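Local coordinates for protein dipeptide Epimerase (Enterococcus faecalis V583, PDB 3JZU) that belongs to the mandelate racemase/muconate lactonizing enzyme family of the enolase superfamily and holds magnesium, leucine and tyrosine at its barrel domain, at residues A[132-137]-A[159-164]; A[290-295]-A[318-323]. All coordinates share one frame; numbering follows the deposited sequence.

Overall arrangement
Contacts 1 and 2 lie at the mouth of one TIM-type barrel, their centres 13 Å apart, and both touch the bound leucine and tyrosine. Contact 1 (132-137 with 159-164) pairs the first two barrel strands; contact 2 (290-295 with 318-323) joins the loops after the last two, 287-290 and 314-317. They meet where the barrel closes: Thr134 N lies 2.7 Å from Asp320 OD2, a probable hydrogen bond. Thr134 also packs against Asp318 there. Lys159 of contact 1 forms a salt bridge with Asp318 of contact 2. The Lys159 side chain is about 4 Å from the magnesium ion, that of Asp318 about 6 Å.

Contact 1: A[132-137]-A[159-164]; sequences DITLGI and KIKVGT. With TYR (tyrosine), chain J; LEU (leucine), chain I.
Lys159 swings CG opposite its backbone N (chi1 178°) and stays extended from there, running side by side with Thr134, whose OG1 meets Lys159 CD at 3.3 Å. Lys161 instead keeps CG beside its backbone N (chi1 -72°), against Thr134 CG2 at a tight 3.5 Å, and then bends at chi2. Both amines reach the ligands: Lys159 NZ donates to the tyrosine O (3.0 Å), Lys161 NZ to the leucine O (2.9 Å), and Thr134 OG1 accepts from the leucine N (3.1 Å). Strands 128-135 and 157-161, parallel and linked through helix 140-152, form a beta-alpha-beta unit of the barrel. The two lysines, separated by Ile160 alone at the end of its second strand, are consistent with the KxK motif of the muconate lactonizing enzyme subgroup. Lys159 N gives a nearly straight bond (178°) to Ile133 O, while Leu135 N and Lys161 N bond to Lys159 O and Leu135 O. Besides Asp318, Glu215 also pairs with Lys159 NZ; Asp189 and Asn191 grip Lys161 NZ. Beyond the strands, Ile137 crosses Lys161 at about a right angle, its CG1 3.8 Å from Lys161 CB, and its CD1 packs 3.7 Å from Val162 C.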
ATOM      1  N   ASP A 132       8.678   6.949  -0.170  1.00 26.29           N
ATOM      2  CA  ASP A 132       9.335   7.204  -1.440  1.00 26.67           C
ATOM      3  C   ASP A 132       8.232   7.838  -2.269  1.00 26.01           C
ATOM      4  O   ASP A 132       7.157   8.161  -1.752  1.00 25.07           O
ATOM      5  CB  ASP A 132       9.781   5.892  -2.114  1.00 27.14           C
ATOM      6  CG  ASP A 132       8.613   4.953  -2.443  1.00 28.83           C
ATOM      7  OD1 ASP A 132       7.496   5.438  -2.725  1.00 28.64           O
ATOM      8  OD2 ASP A 132       8.816   3.716  -2.440  1.00 28.79           O
ATOM      9  N   ILE A 133       8.504   8.038  -3.546  1.00 27.39           N
ATOM     10  CA  ILE A 133       7.492   8.548  -4.448  1.00 27.01           C
ATOM     11  C   ILE A 133       7.740   7.786  -5.732  1.00 27.79           C
ATOM     12  O   ILE A 133       8.896   7.578  -6.136  1.00 26.99           O
ATOM     13  CB  ILE A 133       7.575  10.085  -4.667  1.00 28.52           C
ATOM     14  CG1 ILE A 133       6.449  10.511  -5.618  1.00 26.04           C
ATOM     15  CG2 ILE A 133       8.944  10.488  -5.195  1.00 26.38           C
ATOM     16  CD1 ILE A 133       6.172  12.008  -5.602  1.00 31.30           C
ATOM     17  N   THR A 134       6.654   7.313  -6.333  1.00 27.22           N
ATOM     18  CA  THR A 134       6.719   6.534  -7.561  1.00 28.11           C
ATOM     19  C   THR A 134       6.668   7.399  -8.816  1.00 29.50           C
ATOM     20  O   THR A 134       5.922   8.378  -8.874  1.00 29.22           O
ATOM     21  CB  THR A 134       5.541   5.523  -7.634  1.00 30.11           C
ATOM     22  OG1 THR A 134       5.577   4.662  -6.488  1.00 29.50           O
ATOM     23  CG2 THR A 134       5.632   4.666  -8.911  1.00 26.53           C
ATOM     24  N   LEU A 135       7.481   7.028  -9.807  1.00 27.96           N
ATOM     25  CA  LEU A 135       7.521   7.700 -11.105  1.00 28.72           C
ATOM     26  C   LEU A 135       6.843   6.723 -12.070  1.00 29.13           C
ATOM     27  O   LEU A 135       7.244   5.560 -12.147  1.00 27.21           O
ATOM     28  CB  LEU A 135       8.965   7.923 -11.571  1.00 27.12           C
ATOM     29  CG  LEU A 135       9.919   8.770 -10.721  1.00 28.11           C
ATOM     30  CD1 LEU A 135      11.311   8.744 -11.347  1.00 29.12           C
ATOM     31  CD2 LEU A 135       9.414  10.181 -10.626  1.00 30.81           C
ATOM     32  N   GLY A 136       5.829   7.188 -12.796  1.00 30.74           N
ATOM     33  CA  GLY A 136       5.127   6.322 -13.729  1.00 31.42           C
ATOM     34  C   GLY A 136       5.939   6.051 -14.984  1.00 31.63           C
ATOM     35  O   GLY A 136       6.879   6.790 -15.285  1.00 30.84           O
ATOM     36  N   ILE A 137       5.578   5.003 -15.718  1.00 30.06           N
ATOM     37  CA  ILE A 137       6.284   4.642 -16.945  1.00 29.58           C
ATOM     38  C   ILE A 137       6.219   5.744 -17.993  1.00 31.76           C
ATOM     39  O   ILE A 137       5.147   6.276 -18.280  1.00 28.09           O
ATOM     40  CB  ILE A 137       5.708   3.352 -17.583  1.00 30.25           C
ATOM     41  CG1 ILE A 137       6.000   2.140 -16.691  1.00 29.11           C
ATOM     42  CG2 ILE A 137       6.325   3.132 -18.963  1.00 31.73           C
ATOM     43  CD1 ILE A 137       5.591   0.788 -17.325  1.00 26.41           C
ATOM     44  N   LYS A 159      10.739   5.339  -6.532  1.00 28.76           N
ATOM     45  CA  LYS A 159      10.254   4.039  -6.990  1.00 28.95           C
ATOM     46  C   LYS A 159      10.019   4.180  -8.489  1.00 29.51           C
ATOM     47  O   LYS A 159       9.171   4.965  -8.925  1.00 30.11           O
ATOM     48  CB  LYS A 159       8.952   3.663  -6.271  1.00 27.01           C
ATOM     49  CG  LYS A 159       8.356   2.337  -6.718  1.00 27.10           C
ATOM     50  CD  LYS A 159       7.242   1.882  -5.770  1.00 26.11           C
ATOM     51  CE  LYS A 159       6.563   0.621  -6.280  1.00 30.28           C
ATOM     52  NZ  LYS A 159       5.520   0.082  -5.350  1.00 24.36           N
ATOM     53  N   ILE A 160      10.786   3.426  -9.269  1.00 28.71           N
ATOM     54  CA  ILE A 160      10.720   3.473 -10.727  1.00 27.18           C
ATOM     55  C   ILE A 160       9.862   2.375 -11.328  1.00 27.41           C
ATOM     56  O   ILE A 160      10.118   1.187 -11.126  1.00 27.60           O
ATOM     57  CB  ILE A 160      12.125   3.330 -11.355  1.00 27.44           C
ATOM     58  CG1 ILE A 160      13.064   4.408 -10.813  1.00 29.61           C
ATOM     59  CG2 ILE A 160      12.024   3.408 -12.867  1.00 27.76           C
ATOM     60  CD1 ILE A 160      14.514   4.275 -11.333  1.00 28.18           C
ATOM     61  N   LYS A 161       8.841   2.775 -12.075  1.00 26.29           N
ATOM     62  CA  LYS A 161       7.983   1.807 -12.728  1.00 26.57           C
ATOM     63  C   LYS A 161       8.646   1.425 -14.044  1.00 28.26           C
ATOM     64  O   LYS A 161       9.180   2.282 -14.749  1.00 27.42           O
ATOM     65  CB  LYS A 161       6.602   2.411 -12.981  1.00 28.15           C
ATOM     66  CG  LYS A 161       5.770   2.575 -11.707  1.00 27.26           C
ATOM     67  CD  LYS A 161       5.352   1.211 -11.143  1.00 23.27           C
ATOM     68  CE  LYS A 161       4.586   1.368  -9.829  1.00 25.29           C
ATOM     69  NZ  LYS A 161       4.151   0.051  -9.262  1.00 22.57           N
ATOM     70  N   VAL A 162       8.636   0.136 -14.362  1.00 28.13           N
ATOM     71  CA  VAL A 162       9.218  -0.347 -15.610  1.00 30.55           C
ATOM     72  C   VAL A 162       8.326  -1.467 -16.121  1.00 32.80           C
ATOM     73  O   VAL A 162       7.399  -1.888 -15.421  1.00 31.23           O
ATOM     74  CB  VAL A 162      10.651  -0.912 -15.397  1.00 30.69           C
ATOM     75  CG1 VAL A 162      11.616   0.197 -15.001  1.00 26.55           C
ATOM     76  CG2 VAL A 162      10.625  -1.983 -14.320  1.00 31.16           C
ATOM     77  N   GLY A 163       8.589  -1.944 -17.337  1.00 33.21           N
ATOM     78  CA  GLY A 163       7.795  -3.040 -17.852  1.00 38.10           C
ATOM     79  C   GLY A 163       7.257  -3.011 -19.274  1.00 39.56           C
ATOM     80  O   GLY A 163       6.218  -3.613 -19.530  1.00 41.50           O
ATOM     81  N   THR A 164       7.932  -2.329 -20.194  1.00 39.78           N
ATOM     82  CA  THR A 164       7.474  -2.300 -21.583  1.00 40.51           C
ATOM     83  C   THR A 164       8.426  -3.138 -22.426  1.00 41.60           C
ATOM     84  O   THR A 164       8.171  -3.384 -23.602  1.00 43.07           O
ATOM     85  CB  THR A 164       7.469  -0.873 -22.176  1.00 41.45           C
ATOM     86  OG1 THR A 164       8.816  -0.398 -22.295  1.00 40.57           O
ATOM     87  CG2 THR A 164       6.667   0.072 -21.301  1.00 40.16           C
TER
HETATM   88  N   TYR J 356       0.827   0.987  -6.344  1.00 28.71           N
HETATM   89  CA  TYR J 356       0.815  -0.344  -6.957  1.00 29.33           C
HETATM   90  C   TYR J 356       2.144  -1.094  -6.840  1.00 29.96           C
HETATM   91  O   TYR J 356       2.795  -0.977  -5.781  1.00 28.34           O
HETATM   92  CB  TYR J 356       0.434  -0.230  -8.436  1.00 32.88           C
HETATM   93  CG  TYR J 356      -0.915   0.413  -8.697  1.00 35.87           C
HETATM   94  CD1 TYR J 356      -1.070   1.343  -9.723  1.00 39.55           C
HETATM   95  CD2 TYR J 356      -2.042   0.068  -7.948  1.00 38.34           C
HETATM   96  CE1 TYR J 356      -2.311   1.917 -10.001  1.00 40.43           C
HETATM   97  CE2 TYR J 356      -3.294   0.634  -8.223  1.00 40.28           C
HETATM   98  CZ  TYR J 356      -3.418   1.559  -9.252  1.00 42.13           C
HETATM   99  OH  TYR J 356      -4.647   2.122  -9.550  1.00 44.12           O
HETATM  100  OXT TYR J 356       2.505  -1.801  -7.811  1.00 27.66           O
HETATM  101  N   LEU I 355       2.960   3.650  -5.178  1.00 28.81           N
HETATM  102  CA  LEU I 355       1.690   3.206  -5.828  1.00 30.38           C
HETATM  103  C   LEU I 355       1.844   1.837  -6.492  1.00 28.67           C
HETATM  104  O   LEU I 355       2.864   1.563  -7.131  1.00 29.29           O
HETATM  105  CB  LEU I 355       1.265   4.217  -6.903  1.00 33.52           C
HETATM  106  CG  LEU I 355       1.024   5.676  -6.511  1.00 35.37           C
HETATM  107  CD1 LEU I 355       0.578   6.469  -7.729  1.00 36.02           C
HETATM  108  CD2 LEU I 355      -0.033   5.744  -5.424  1.00 38.80           C

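Contact 2: A[290-295]-A[318-323]. With LEU (leucine), chain I; TYR (tyrosine), chain J.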
ATOM      1  N   ILE A 290       5.302  -0.978   3.362  1.00 26.08           N
ATOM      2  CA  ILE A 290       3.879  -0.667   3.340  1.00 23.77           C
ATOM      3  C   ILE A 290       3.650   0.034   2.000  1.00 23.36           C
ATOM      4  O   ILE A 290       4.427   0.913   1.613  1.00 23.85           O
ATOM      5  CB  ILE A 290       3.500   0.256   4.539  1.00 25.32           C
ATOM      6  CG1 ILE A 290       1.977   0.425   4.625  1.00 25.82           C
ATOM      7  CG2 ILE A 290       4.186   1.615   4.408  1.00 21.44           C
ATOM      8  CD1 ILE A 290       1.242  -0.845   4.978  1.00 25.32           C
ATOM      9  N   GLY A 291       2.613  -0.379   1.276  1.00 20.87           N
ATOM     10  CA  GLY A 291       2.329   0.227  -0.013  1.00 23.02           C
ATOM     11  C   GLY A 291       0.905   0.736  -0.122  1.00 22.36           C
ATOM     12  O   GLY A 291       0.209   0.846   0.883  1.00 21.05           O
ATOM     13  N   CYS A 292       0.465   1.042  -1.340  1.00 25.68           N
ATOM     14  CA  CYS A 292      -0.890   1.555  -1.533  1.00 24.19           C
ATOM     15  C   CYS A 292      -1.377   1.481  -2.971  1.00 27.31           C
ATOM     16  O   CYS A 292      -0.594   1.306  -3.917  1.00 25.82           O
ATOM     17  CB  CYS A 292      -0.964   3.016  -1.084  1.00 27.80           C
ATOM     18  SG  CYS A 292       0.052   4.135  -2.091  1.00 26.18           S
ATOM     19  N   MET A 293      -2.689   1.623  -3.119  1.00 25.81           N
ATOM     20  CA  MET A 293      -3.333   1.642  -4.422  1.00 28.19           C
ATOM     21  C   MET A 293      -3.412   3.124  -4.787  1.00 28.91           C
ATOM     22  O   MET A 293      -3.453   3.967  -3.897  1.00 28.40           O
ATOM     23  CB  MET A 293      -4.749   1.070  -4.321  1.00 27.56           C
ATOM     24  CG  MET A 293      -4.797  -0.367  -3.834  1.00 28.01           C
ATOM     25  SD  MET A 293      -3.872  -1.455  -4.931  1.00 29.65           S
ATOM     26  CE  MET A 293      -4.432  -3.079  -4.336  1.00 27.55           C
ATOM     27  N   ALA A 294      -3.430   3.446  -6.080  1.00 29.56           N
ATOM     28  CA  ALA A 294      -3.524   4.844  -6.492  1.00 29.39           C
ATOM     29  C   ALA A 294      -4.922   5.385  -6.167  1.00 28.55           C
ATOM     30  O   ALA A 294      -5.110   6.590  -5.996  1.00 26.44           O
ATOM     31  CB  ALA A 294      -3.248   4.972  -7.992  1.00 32.01           C
ATOM     32  N   GLU A 295      -5.887   4.478  -6.051  1.00 27.50           N
ATOM     33  CA  GLU A 295      -7.280   4.841  -5.768  1.00 30.02           C
ATOM     34  C   GLU A 295      -7.589   5.232  -4.312  1.00 30.02           C
ATOM     35  O   GLU A 295      -8.720   5.590  -3.982  1.00 33.56           O
ATOM     36  CB  GLU A 295      -8.206   3.689  -6.187  1.00 28.39           C
ATOM     37  CG  GLU A 295      -8.209   3.397  -7.684  1.00 32.22           C
ATOM     38  CD  GLU A 295      -7.117   2.440  -8.121  1.00 35.00           C
ATOM     39  OE1 GLU A 295      -6.127   2.250  -7.376  1.00 32.28           O
ATOM     40  OE2 GLU A 295      -7.250   1.875  -9.227  1.00 38.91           O
ATOM     41  N   ASP A 318       5.861   3.194   0.787  1.00 25.67           N
ATOM     42  CA  ASP A 318       5.509   3.679  -0.536  1.00 26.44           C
ATOM     43  C   ASP A 318       4.049   4.117  -0.393  1.00 26.40           C
ATOM     44  O   ASP A 318       3.131   3.419  -0.832  1.00 25.88           O
ATOM     45  CB  ASP A 318       5.652   2.549  -1.570  1.00 24.72           C
ATOM     46  CG  ASP A 318       5.170   2.953  -2.963  1.00 24.92           C
ATOM     47  OD1 ASP A 318       5.546   4.041  -3.429  1.00 24.36           O
ATOM     48  OD2 ASP A 318       4.426   2.172  -3.599  1.00 26.22           O
ATOM     49  N   LEU A 319       3.853   5.259   0.267  1.00 25.80           N
ATOM     50  CA  LEU A 319       2.524   5.824   0.511  1.00 25.45           C
ATOM     51  C   LEU A 319       2.475   7.198  -0.148  1.00 26.18           C
ATOM     52  O   LEU A 319       2.593   8.232   0.519  1.00 25.62           O
ATOM     53  CB  LEU A 319       2.296   5.952   2.019  1.00 24.05           C
ATOM     54  CG  LEU A 319       2.478   4.634   2.774  1.00 23.89           C
ATOM     55  CD1 LEU A 319       2.342   4.840   4.283  1.00 25.21           C
ATOM     56  CD2 LEU A 319       1.441   3.646   2.260  1.00 22.60           C
ATOM     57  N   ASP A 320       2.277   7.183  -1.461  1.00 25.83           N
ATOM     58  CA  ASP A 320       2.261   8.390  -2.267  1.00 27.62           C
ATOM     59  C   ASP A 320       0.950   8.636  -3.016  1.00 26.44           C
ATOM     60  O   ASP A 320       0.896   9.467  -3.912  1.00 25.65           O
ATOM     61  CB  ASP A 320       3.439   8.337  -3.261  1.00 28.26           C
ATOM     62  CG  ASP A 320       3.454   7.059  -4.103  1.00 29.77           C
ATOM     63  OD1 ASP A 320       2.698   6.114  -3.787  1.00 30.75           O
ATOM     64  OD2 ASP A 320       4.238   6.989  -5.082  1.00 30.53           O
ATOM     65  N   ALA A 321      -0.115   7.937  -2.644  1.00 25.65           N
ATOM     66  CA  ALA A 321      -1.379   8.139  -3.338  1.00 25.76           C
ATOM     67  C   ALA A 321      -1.939   9.562  -3.198  1.00 26.01           C
ATOM     68  O   ALA A 321      -2.515  10.088  -4.154  1.00 25.61           O
ATOM     69  CB  ALA A 321      -2.415   7.123  -2.864  1.00 26.03           C
ATOM     70  N   THR A 322      -1.774  10.188  -2.031  1.00 25.21           N
ATOM     71  CA  THR A 322      -2.319  11.533  -1.837  1.00 26.68           C
ATOM     72  C   THR A 322      -1.621  12.599  -2.659  1.00 28.06           C
ATOM     73  O   THR A 322      -2.225  13.636  -2.967  1.00 26.99           O
ATOM     74  CB  THR A 322      -2.273  12.000  -0.353  1.00 28.39           C
ATOM     75  OG1 THR A 322      -0.912  12.101   0.082  1.00 27.81           O
ATOM     76  CG2 THR A 322      -3.030  11.036   0.542  1.00 26.04           C
ATOM     77  N   PHE A 323      -0.361  12.360  -3.019  1.00 25.17           N
ATOM     78  CA  PHE A 323       0.387  13.348  -3.796  1.00 27.34           C
ATOM     79  C   PHE A 323      -0.241  13.618  -5.164  1.00 27.34           C
ATOM     80  O   PHE A 323      -0.024  14.677  -5.754  1.00 27.59           O
ATOM     81  CB  PHE A 323       1.841  12.899  -3.996  1.00 27.13           C
ATOM     82  CG  PHE A 323       2.544  12.477  -2.719  1.00 25.42           C
ATOM     83  CD1 PHE A 323       2.115  12.931  -1.478  1.00 27.45           C
ATOM     84  CD2 PHE A 323       3.651  11.638  -2.774  1.00 28.74           C
ATOM     85  CE1 PHE A 323       2.777  12.558  -0.305  1.00 25.86           C
ATOM     86  CE2 PHE A 323       4.324  11.256  -1.604  1.00 27.51           C
ATOM     87  CZ  PHE A 323       3.878  11.722  -0.370  1.00 26.33           C
TER
HETATM   88  N   LEU I 355       2.960   3.650  -5.178  1.00 28.81           N
HETATM   89  CA  LEU I 355       1.690   3.206  -5.828  1.00 30.38           C
HETATM   90  C   LEU I 355       1.844   1.837  -6.492  1.00 28.67           C
HETATM   91  O   LEU I 355       2.864   1.563  -7.131  1.00 29.29           O
HETATM   92  CB  LEU I 355       1.265   4.217  -6.903  1.00 33.52           C
HETATM   93  CG  LEU I 355       1.024   5.676  -6.511  1.00 35.37           C
HETATM   94  CD1 LEU I 355       0.578   6.469  -7.729  1.00 36.02           C
HETATM   95  CD2 LEU I 355      -0.033   5.744  -5.424  1.00 38.80           C
HETATM   96  N   TYR J 356       0.827   0.987  -6.344  1.00 28.71           N
HETATM   97  CA  TYR J 356       0.815  -0.344  -6.957  1.00 29.33           C
HETATM   98  C   TYR J 356       2.144  -1.094  -6.840  1.00 29.96           C
HETATM   99  O   TYR J 356       2.795  -0.977  -5.781  1.00 28.34           O
HETATM  100  CB  TYR J 356       0.434  -0.230  -8.436  1.00 32.88           C
HETATM  101  CG  TYR J 356      -0.915   0.413  -8.697  1.00 35.87           C
HETATM  102  CD1 TYR J 356      -1.070   1.343  -9.723  1.00 39.55           C
HETATM  103  CD2 TYR J 356      -2.042   0.068  -7.948  1.00 38.34           C
HETATM  104  CE1 TYR J 356      -2.311   1.917 -10.001  1.00 40.43           C
HETATM  105  CE2 TYR J 356      -3.294   0.634  -8.223  1.00 40.28           C
HETATM  106  CZ  TYR J 356      -3.418   1.559  -9.252  1.00 42.13           C
HETATM  107  OH  TYR J 356      -4.647   2.122  -9.550  1.00 44.12           O
HETATM  108  OXT TYR J 356       2.505  -1.801  -7.811  1.00 27.66           O
HETATM  109  O   HOH W   1       2.766   0.159  -3.046  1.00 29.01           O
HETATM  110  O   HOH W   2      -2.929   8.630  -6.483  1.00 32.95           O
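Ile290 lays its CG2 branch against the end of Leu319, 3.7 Å from CD1, the two side chains slanting across each other while Leu319 CD2 also reaches Gly291 O. Beside them the backbones are tied by Asp318 N, which donates to Ile290 O at 2.8 Å. Cys292 holds SG between its backbone N and carbonyl carbon (chi1 65°); this turns the sulfur to the 318-323 loop, 3.4 Å from Asp318 O and 4.0 Å from Ala321 CB. The methyl of Ala321 in turn packs on Met293 O.

Together the two loops form one wall of the ligand pocket. The leucine N is gripped by two carboxylates, donating to Asp318 OD2 (2.6 Å) and Asp320 OD1 (2.8 Å), an arrangement that probably favours a charged ammonium group. Leucine CD2 settles among Ala321 CA (3.4 Å), Cys292 SG and Ala294 CA, so the isobutyl end is lined by both loops. The tyrosine N donates to Cys292 O at 2.8 Å, and Met293 SD lies beside its ring. One water accepts from Cys292 N and donates to Asp318 OD2 and the tyrosine O; a second bridges Ala294 O and Ala321 O.

Helix 298-310 packs behind the loops, Ala304 and Ala308 touching Ile290 and Ile301 touching both Cys292 and Ala321, while strand 128-135, hydrogen-bonded through Thr131 OG1 to Leu319 N, flanks the 318-323 loop where the barrel closes beside strand 314-317.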